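Local coordinates for protein tyrosinase (Aspergillus oryzae, PDB 6JUA) that probably oxidises L-tyrosine and L-dopa to L-dopaquinone with molecular oxygen, at a dinuclear copper centre, at residues 103-108 with 406-411; 107-112 with 427-432. The protein carries 1 engineered substitution. All blocks are in the same frame, centred on the assembly; numbering follows the deposited sequence.

Contact 1 (103-108 with 406-411); sequences FPTWHR and DDLRPF. With CU (copper (II) ion), chain E; PER (peroxide ion), chain G.
The indole of Trp106 is met on one face by the ring of Phe411 and at its edge by the carbonyl of Arg409. The two rings are neither stacked nor edge-to-face: their planes stand at 42°, and the CE2-CZ side of Phe411 tips over the rim of the indole, with Phe411 CE2 3.5 Å from Trp106 CE2 and Phe411 CZ just as near Trp106 CZ2. A face of the Phe411 ring also takes CD of Pro410, its own neighbour in the chain.

At the indole edge, Trp106 NE1 gives a nearly straight hydrogen bond (168°) to Arg409 O, 2.8 Å away. The oxygen lies close to the ring plane, while the donor sits somewhat tilted from the carbonyl plane. This bond and the Phe411 ring together limit how the indole can rotate. With CG anti to the backbone N (chi1 -169°), the indole reaches out from the helix to the loop, where Leu408 CB lies 4.1 Å from Trp106 CD1. Leu408 centres an inverse gamma turn, and the peptide bond before Pro410 is cis.

Trp106 CE3 covers one face of the His107 imidazole, over its centre, so the indole is a second-shell group of the metal site. His107 NE2 binds copper at 2.3 Å, alongside His71 and His98; its ND1 donates to Phe103 O at 2.8 Å, which orients the ring. The Phe103 ring offers its edge to the peroxide, with CE1 3.8 Å from O1.

Helix 371-389 packs against Phe103 and Pro104 through His376 and Thr383. Across the contact, Leu408 and Phe411 lean on Val109 farther along helix 103-129, and the loop then runs straight into strand 412-415.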
loop_
_atom_site.group_PDB
_atom_site.type_symbol
_atom_site.label_atom_id
_atom_site.label_comp_id
_atom_site.label_asym_id
_atom_site.label_seq_id
_atom_site.Cartn_x
_atom_site.Cartn_y
_atom_site.Cartn_z
ATOM N N PHE B 103 -18.901 20.748 -17.852
ATOM C CA PHE B 103 -17.895 19.913 -17.187
ATOM C C PHE B 103 -16.752 19.518 -18.110
ATOM O O PHE B 103 -15.577 19.641 -17.733
ATOM C CB PHE B 103 -18.550 18.655 -16.601
ATOM C CG PHE B 103 -17.603 17.521 -16.294
ATOM C CD1 PHE B 103 -16.769 17.556 -15.189
ATOM C CD2 PHE B 103 -17.534 16.415 -17.126
ATOM C CE1 PHE B 103 -15.883 16.539 -14.919
ATOM C CE2 PHE B 103 -16.650 15.381 -16.869
ATOM C CZ PHE B 103 -15.806 15.456 -15.780
ATOM N N PRO B 104 -17.002 19.010 -19.312
ATOM C CA PRO B 104 -15.880 18.617 -20.176
ATOM C C PRO B 104 -15.040 19.779 -20.685
ATOM O O PRO B 104 -13.814 19.642 -20.858
ATOM C CB PRO B 104 -16.563 17.907 -21.349
ATOM C CG PRO B 104 -17.956 17.604 -20.893
ATOM C CD PRO B 104 -18.302 18.716 -19.937
ATOM N N THR B 105 -15.623 20.929 -20.967
ATOM C CA THR B 105 -14.882 22.040 -21.572
ATOM C C THR B 105 -14.110 22.834 -20.528
ATOM O O THR B 105 -12.981 23.255 -20.822
ATOM C CB THR B 105 -15.820 22.951 -22.380
ATOM O OG1 THR B 105 -16.931 23.353 -21.567
ATOM C CG2 THR B 105 -16.389 22.181 -23.561
ATOM N N TRP B 106 -14.644 23.002 -19.317
ATOM C CA TRP B 106 -13.892 23.594 -18.219
ATOM C C TRP B 106 -12.637 22.747 -17.968
ATOM O O TRP B 106 -11.533 23.300 -17.931
ATOM C CB TRP B 106 -14.675 23.723 -16.906
ATOM C CG TRP B 106 -13.940 24.566 -15.898
ATOM C CD1 TRP B 106 -14.067 25.913 -15.702
ATOM C CD2 TRP B 106 -12.969 24.119 -14.938
ATOM N NE1 TRP B 106 -13.232 26.329 -14.689
ATOM C CE2 TRP B 106 -12.546 25.245 -14.201
ATOM C CE3 TRP B 106 -12.429 22.865 -14.638
ATOM C CZ2 TRP B 106 -11.594 25.141 -13.186
ATOM C CZ3 TRP B 106 -11.485 22.754 -13.639
ATOM C CH2 TRP B 106 -11.072 23.892 -12.918
ATOM N N HIS B 107 -12.807 21.418 -17.866
ATOM C CA HIS B 107 -11.625 20.578 -17.611
ATOM C C HIS B 107 -10.706 20.479 -18.825
ATOM O O HIS B 107 -9.476 20.301 -18.636
ATOM C CB HIS B 107 -12.043 19.198 -17.089
ATOM C CG HIS B 107 -12.638 19.216 -15.702
ATOM N ND1 HIS B 107 -13.959 19.528 -15.439
ATOM C CD2 HIS B 107 -12.078 18.961 -14.490
ATOM C CE1 HIS B 107 -14.177 19.464 -14.135
ATOM N NE2 HIS B 107 -13.052 19.116 -13.530
ATOM N N ARG B 108 -11.194 20.612 -20.057
ATOM C CA ARG B 108 -10.310 20.636 -21.238
ATOM C C ARG B 108 -9.304 21.775 -21.117
ATOM O O ARG B 108 -8.111 21.594 -21.348
ATOM C CB ARG B 108 -11.099 20.783 -22.538
ATOM C CG ARG B 108 -10.313 21.044 -23.807
ATOM C CD ARG B 108 -11.066 20.742 -25.100
ATOM N NE ARG B 108 -11.324 19.308 -25.254
ATOM C CZ ARG B 108 -12.174 18.769 -26.120
ATOM N NH1 ARG B 108 -12.857 19.559 -26.952
ATOM N NH2 ARG B 108 -12.356 17.450 -26.189
ATOM N N ASP B 406 -21.034 30.406 -21.078
ATOM C CA ASP B 406 -20.493 30.732 -19.758
ATOM C C ASP B 406 -18.992 31.000 -19.797
ATOM O O ASP B 406 -18.237 30.229 -20.401
ATOM C CB ASP B 406 -20.736 29.605 -18.757
ATOM C CG ASP B 406 -22.181 29.372 -18.379
ATOM O OD1 ASP B 406 -23.044 30.212 -18.704
ATOM O OD2 ASP B 406 -22.455 28.317 -17.749
ATOM N N ASP B 407 -18.528 32.048 -19.117
ATOM C CA ASP B 407 -17.089 32.233 -18.916
ATOM C C ASP B 407 -16.521 31.054 -18.130
ATOM O O ASP B 407 -17.067 30.698 -17.082
ATOM C CB ASP B 407 -16.793 33.537 -18.180
ATOM C CG ASP B 407 -17.038 34.787 -18.996
ATOM O OD1 ASP B 407 -16.768 34.756 -20.214
ATOM O OD2 ASP B 407 -17.468 35.812 -18.419
ATOM N N LEU B 408 -15.450 30.454 -18.623
ATOM C CA LEU B 408 -14.747 29.373 -17.922
ATOM C C LEU B 408 -13.644 29.973 -17.044
ATOM O O LEU B 408 -12.442 29.888 -17.291
ATOM C CB LEU B 408 -14.234 28.356 -18.934
ATOM C CG LEU B 408 -15.237 27.778 -19.936
ATOM C CD1 LEU B 408 -14.545 26.986 -21.031
ATOM C CD2 LEU B 408 -16.278 26.905 -19.243
ATOM N N ARG B 409 -14.081 30.645 -15.972
ATOM C CA ARG B 409 -13.165 31.275 -15.027
ATOM C C ARG B 409 -12.338 30.198 -14.342
ATOM O O ARG B 409 -12.817 29.076 -14.109
ATOM C CB ARG B 409 -13.951 32.097 -13.996
ATOM C CG ARG B 409 -14.828 33.172 -14.641
ATOM C CD ARG B 409 -15.830 33.756 -13.656
ATOM N NE ARG B 409 -15.203 34.747 -12.793
ATOM C CZ ARG B 409 -15.236 36.060 -12.954
ATOM N NH1 ARG B 409 -15.889 36.608 -13.971
ATOM N NH2 ARG B 409 -14.609 36.835 -12.078
ATOM N N PRO B 410 -11.096 30.460 -13.966
ATOM C CA PRO B 410 -10.398 31.735 -14.092
ATOM C C PRO B 410 -9.500 31.867 -15.317
ATOM O O PRO B 410 -8.535 32.630 -15.298
ATOM C CB PRO B 410 -9.498 31.670 -12.838
ATOM C CG PRO B 410 -9.045 30.234 -12.866
ATOM C CD PRO B 410 -10.270 29.453 -13.255
ATOM N N PHE B 411 -9.772 31.144 -16.398
ATOM C CA PHE B 411 -8.785 30.942 -17.457
ATOM C C PHE B 411 -8.805 32.046 -18.507
ATOM O O PHE B 411 -9.786 32.223 -19.237
ATOM C CB PHE B 411 -9.026 29.584 -18.130
ATOM C CG PHE B 411 -9.063 28.389 -17.216
ATOM C CD1 PHE B 411 -8.071 28.156 -16.279
ATOM C CD2 PHE B 411 -10.095 27.454 -17.296
ATOM C CE1 PHE B 411 -8.085 27.037 -15.459
ATOM C CE2 PHE B 411 -10.146 26.351 -16.469
ATOM C CZ PHE B 411 -9.147 26.146 -15.537
HETATM CU CU CU E . -13.226 18.378 -11.395
HETATM O O1 PER G . -13.692 16.565 -11.801
HETATM O O2 PER G . -12.411 16.579 -11.089
#

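Contact 2 (107-112 with 427-432); sequences HRVYVT and DDVKDW. With CU (copper (II) ion), chain E; PER (peroxide ion), chain G.
Arg108 and Val429 make the tight part of this contact, their side chains running antiparallel alongside one another. Arg108 CD lies 3.8 Å from Val429 CB, and a bend at chi3 (-67°) turns the guanidinium so that NH1 meets the carbonyl beyond. The hydrogen bond from Arg108 NH1 to Val429 O is 2.8 Å long, with the oxygen in the guanidinium plane and the nitrogen nearly along the C=O axis. Over one face of the guanidinium sits Trp432 CB, 4.0 Å from Arg108 CZ, while the indole behind it is turned 61° from the guanidinium plane and presents an edge atom, CE3, to the nitrogens. The buried charge has further partners on helix 371-389: Asp380 forms a salt bridge with NE, and Gln387 bonds NH2. Val109 extends the packed side, its CG2 touching Val429 CG1 at 4.0 Å with the two side chains roughly perpendicular.

The solvent side is looser. Lys430 and Asp431 set off away from the helix and are exposed, although Lys430 O accepts from Gln387.

Arg108, next in sequence to the copper ligand His107, joins helices 103-129 and 371-389 to the loop outside them. These two helices belong to the four-helix bundle of the type 3 dicopper site, to which they give His107 and His376.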
loop_
_atom_site.group_PDB
_atom_site.type_symbol
_atom_site.label_atom_id
_atom_site.label_comp_id
_atom_site.label_asym_id
_atom_site.label_seq_id
_atom_site.Cartn_x
_atom_site.Cartn_y
_atom_site.Cartn_z
ATOM N N HIS B 107 -12.807 21.418 -17.866
ATOM C CA HIS B 107 -11.625 20.578 -17.611
ATOM C C HIS B 107 -10.706 20.479 -18.825
ATOM O O HIS B 107 -9.476 20.301 -18.636
ATOM C CB HIS B 107 -12.043 19.198 -17.089
ATOM C CG HIS B 107 -12.638 19.216 -15.702
ATOM N ND1 HIS B 107 -13.959 19.528 -15.439
ATOM C CD2 HIS B 107 -12.078 18.961 -14.490
ATOM C CE1 HIS B 107 -14.177 19.464 -14.135
ATOM N NE2 HIS B 107 -13.052 19.116 -13.530
ATOM N N ARG B 108 -11.194 20.612 -20.057
ATOM C CA ARG B 108 -10.310 20.636 -21.238
ATOM C C ARG B 108 -9.304 21.775 -21.117
ATOM O O ARG B 108 -8.111 21.594 -21.348
ATOM C CB ARG B 108 -11.099 20.783 -22.538
ATOM C CG ARG B 108 -10.313 21.044 -23.807
ATOM C CD ARG B 108 -11.066 20.742 -25.100
ATOM N NE ARG B 108 -11.324 19.308 -25.254
ATOM C CZ ARG B 108 -12.174 18.769 -26.120
ATOM N NH1 ARG B 108 -12.857 19.559 -26.952
ATOM N NH2 ARG B 108 -12.356 17.450 -26.189
ATOM N N VAL B 109 -9.796 22.967 -20.751
ATOM C CA VAL B 109 -8.894 24.097 -20.563
ATOM C C VAL B 109 -7.944 23.872 -19.385
ATOM O O VAL B 109 -6.759 24.229 -19.443
ATOM C CB VAL B 109 -9.660 25.417 -20.353
ATOM C CG1 VAL B 109 -8.676 26.577 -20.277
ATOM C CG2 VAL B 109 -10.664 25.657 -21.487
ATOM N N TYR B 110 -8.427 23.295 -18.291
ATOM C CA TYR B 110 -7.583 23.076 -17.114
ATOM C C TYR B 110 -6.406 22.158 -17.425
ATOM O O TYR B 110 -5.282 22.415 -16.988
ATOM C CB TYR B 110 -8.411 22.452 -16.007
ATOM C CG TYR B 110 -7.911 22.454 -14.596
ATOM C CD1 TYR B 110 -7.122 23.470 -14.074
ATOM C CD2 TYR B 110 -8.286 21.415 -13.745
ATOM C CE1 TYR B 110 -6.689 23.441 -12.757
ATOM C CE2 TYR B 110 -7.882 21.375 -12.433
ATOM C CZ TYR B 110 -7.082 22.392 -11.944
ATOM O OH TYR B 110 -6.679 22.337 -10.634
ATOM N N VAL B 111 -6.666 21.058 -18.116
ATOM C CA VAL B 111 -5.618 20.111 -18.507
ATOM C C VAL B 111 -4.584 20.785 -19.414
ATOM O O VAL B 111 -3.376 20.547 -19.254
ATOM C CB VAL B 111 -6.199 18.865 -19.205
ATOM C CG1 VAL B 111 -5.069 17.952 -19.712
ATOM C CG2 VAL B 111 -7.121 18.074 -18.296
ATOM N N THR B 112 -5.039 21.625 -20.345
ATOM C CA THR B 112 -4.166 22.403 -21.218
ATOM C C THR B 112 -3.295 23.368 -20.425
ATOM O O THR B 112 -2.111 23.529 -20.700
ATOM C CB THR B 112 -4.985 23.213 -22.243
ATOM O OG1 THR B 112 -5.418 22.317 -23.266
ATOM C CG2 THR B 112 -4.157 24.278 -22.941
ATOM N N ASP B 427 -16.961 27.315 -26.811
ATOM C CA ASP B 427 -16.732 27.262 -28.257
ATOM C C ASP B 427 -15.258 27.415 -28.600
ATOM O O ASP B 427 -14.817 26.951 -29.655
ATOM C CB ASP B 427 -17.576 28.343 -28.938
ATOM C CG ASP B 427 -18.989 27.904 -29.244
ATOM O OD1 ASP B 427 -19.298 26.699 -29.266
ATOM O OD2 ASP B 427 -19.841 28.792 -29.494
ATOM N N ASP B 428 -14.469 28.053 -27.733
ATOM C CA ASP B 428 -13.056 28.271 -28.022
ATOM C C ASP B 428 -12.301 26.949 -28.119
ATOM O O ASP B 428 -11.254 26.879 -28.763
ATOM C CB ASP B 428 -12.393 29.155 -26.960
ATOM C CG ASP B 428 -12.957 30.557 -26.917
ATOM O OD1 ASP B 428 -13.334 31.082 -27.985
ATOM O OD2 ASP B 428 -13.012 31.144 -25.814
ATOM N N VAL B 429 -12.835 25.906 -27.496
ATOM C CA VAL B 429 -12.100 24.641 -27.425
ATOM C C VAL B 429 -12.924 23.481 -27.960
ATOM O O VAL B 429 -12.694 22.314 -27.644
ATOM C CB VAL B 429 -11.590 24.370 -26.000
ATOM C CG1 VAL B 429 -10.695 25.494 -25.503
ATOM C CG2 VAL B 429 -12.744 24.174 -25.023
ATOM N N LYS B 430 -13.871 23.797 -28.851
ATOM C CA LYS B 430 -14.627 22.747 -29.525
ATOM C C LYS B 430 -13.676 21.862 -30.326
ATOM O O LYS B 430 -13.766 20.634 -30.278
ATOM C CB LYS B 430 -15.713 23.331 -30.431
ATOM C CG LYS B 430 -16.590 22.304 -31.120
ATOM C CD LYS B 430 -17.563 22.967 -32.095
ATOM C CE LYS B 430 -18.406 21.905 -32.803
ATOM N NZ LYS B 430 -19.344 22.516 -33.785
ATOM N N ASP B 431 -12.791 22.468 -31.104
ATOM C CA ASP B 431 -11.715 21.703 -31.735
ATOM C C ASP B 431 -10.490 21.712 -30.823
ATOM O O ASP B 431 -9.862 22.768 -30.731
ATOM C CB ASP B 431 -11.361 22.279 -33.106
ATOM C CG ASP B 431 -10.298 21.469 -33.820
ATOM O OD1 ASP B 431 -9.859 20.438 -33.275
ATOM O OD2 ASP B 431 -9.874 21.872 -34.924
ATOM N N TRP B 432 -10.210 20.595 -30.157
ATOM C CA TRP B 432 -9.074 20.523 -29.241
ATOM C C TRP B 432 -7.753 20.819 -29.949
ATOM O O TRP B 432 -6.762 21.244 -29.341
ATOM C CB TRP B 432 -8.995 19.145 -28.574
ATOM C CG TRP B 432 -8.926 18.023 -29.570
ATOM C CD1 TRP B 432 -7.818 17.404 -30.062
ATOM C CD2 TRP B 432 -10.052 17.391 -30.201
ATOM N NE1 TRP B 432 -8.183 16.424 -30.963
ATOM C CE2 TRP B 432 -9.547 16.393 -31.063
ATOM C CE3 TRP B 432 -11.438 17.564 -30.121
ATOM C CZ2 TRP B 432 -10.387 15.589 -31.830
ATOM C CZ3 TRP B 432 -12.269 16.761 -30.883
ATOM C CH2 TRP B 432 -11.743 15.778 -31.732
HETATM CU CU CU E . -13.226 18.378 -11.395
HETATM O O1 PER G . -13.692 16.565 -11.801
HETATM O O2 PER G . -12.411 16.579 -11.089
#

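After several N-terminal helices the chain enters helix 103-129, and both contacts begin on its opening turns, sharing His107 and Arg108. Some 300 residues later, after helix 371-389, loop 406-411 returns to the helix and closes contact 1. Strands 412-415 and 420-423 follow, and 427-432 then comes back to close contact 2. Both loops thus leave the same stretch of helix, the second closing about twenty residues later, and neither strictly nests in the other. Their centres lie 8 Å apart, and they touch directly, Phe411 CD2 packing 3.4 Å from Val109 CG1. The two segments cover adjoining parts of the helix surface, tying its start to the chain before strand 412-415 and after strand 420-423.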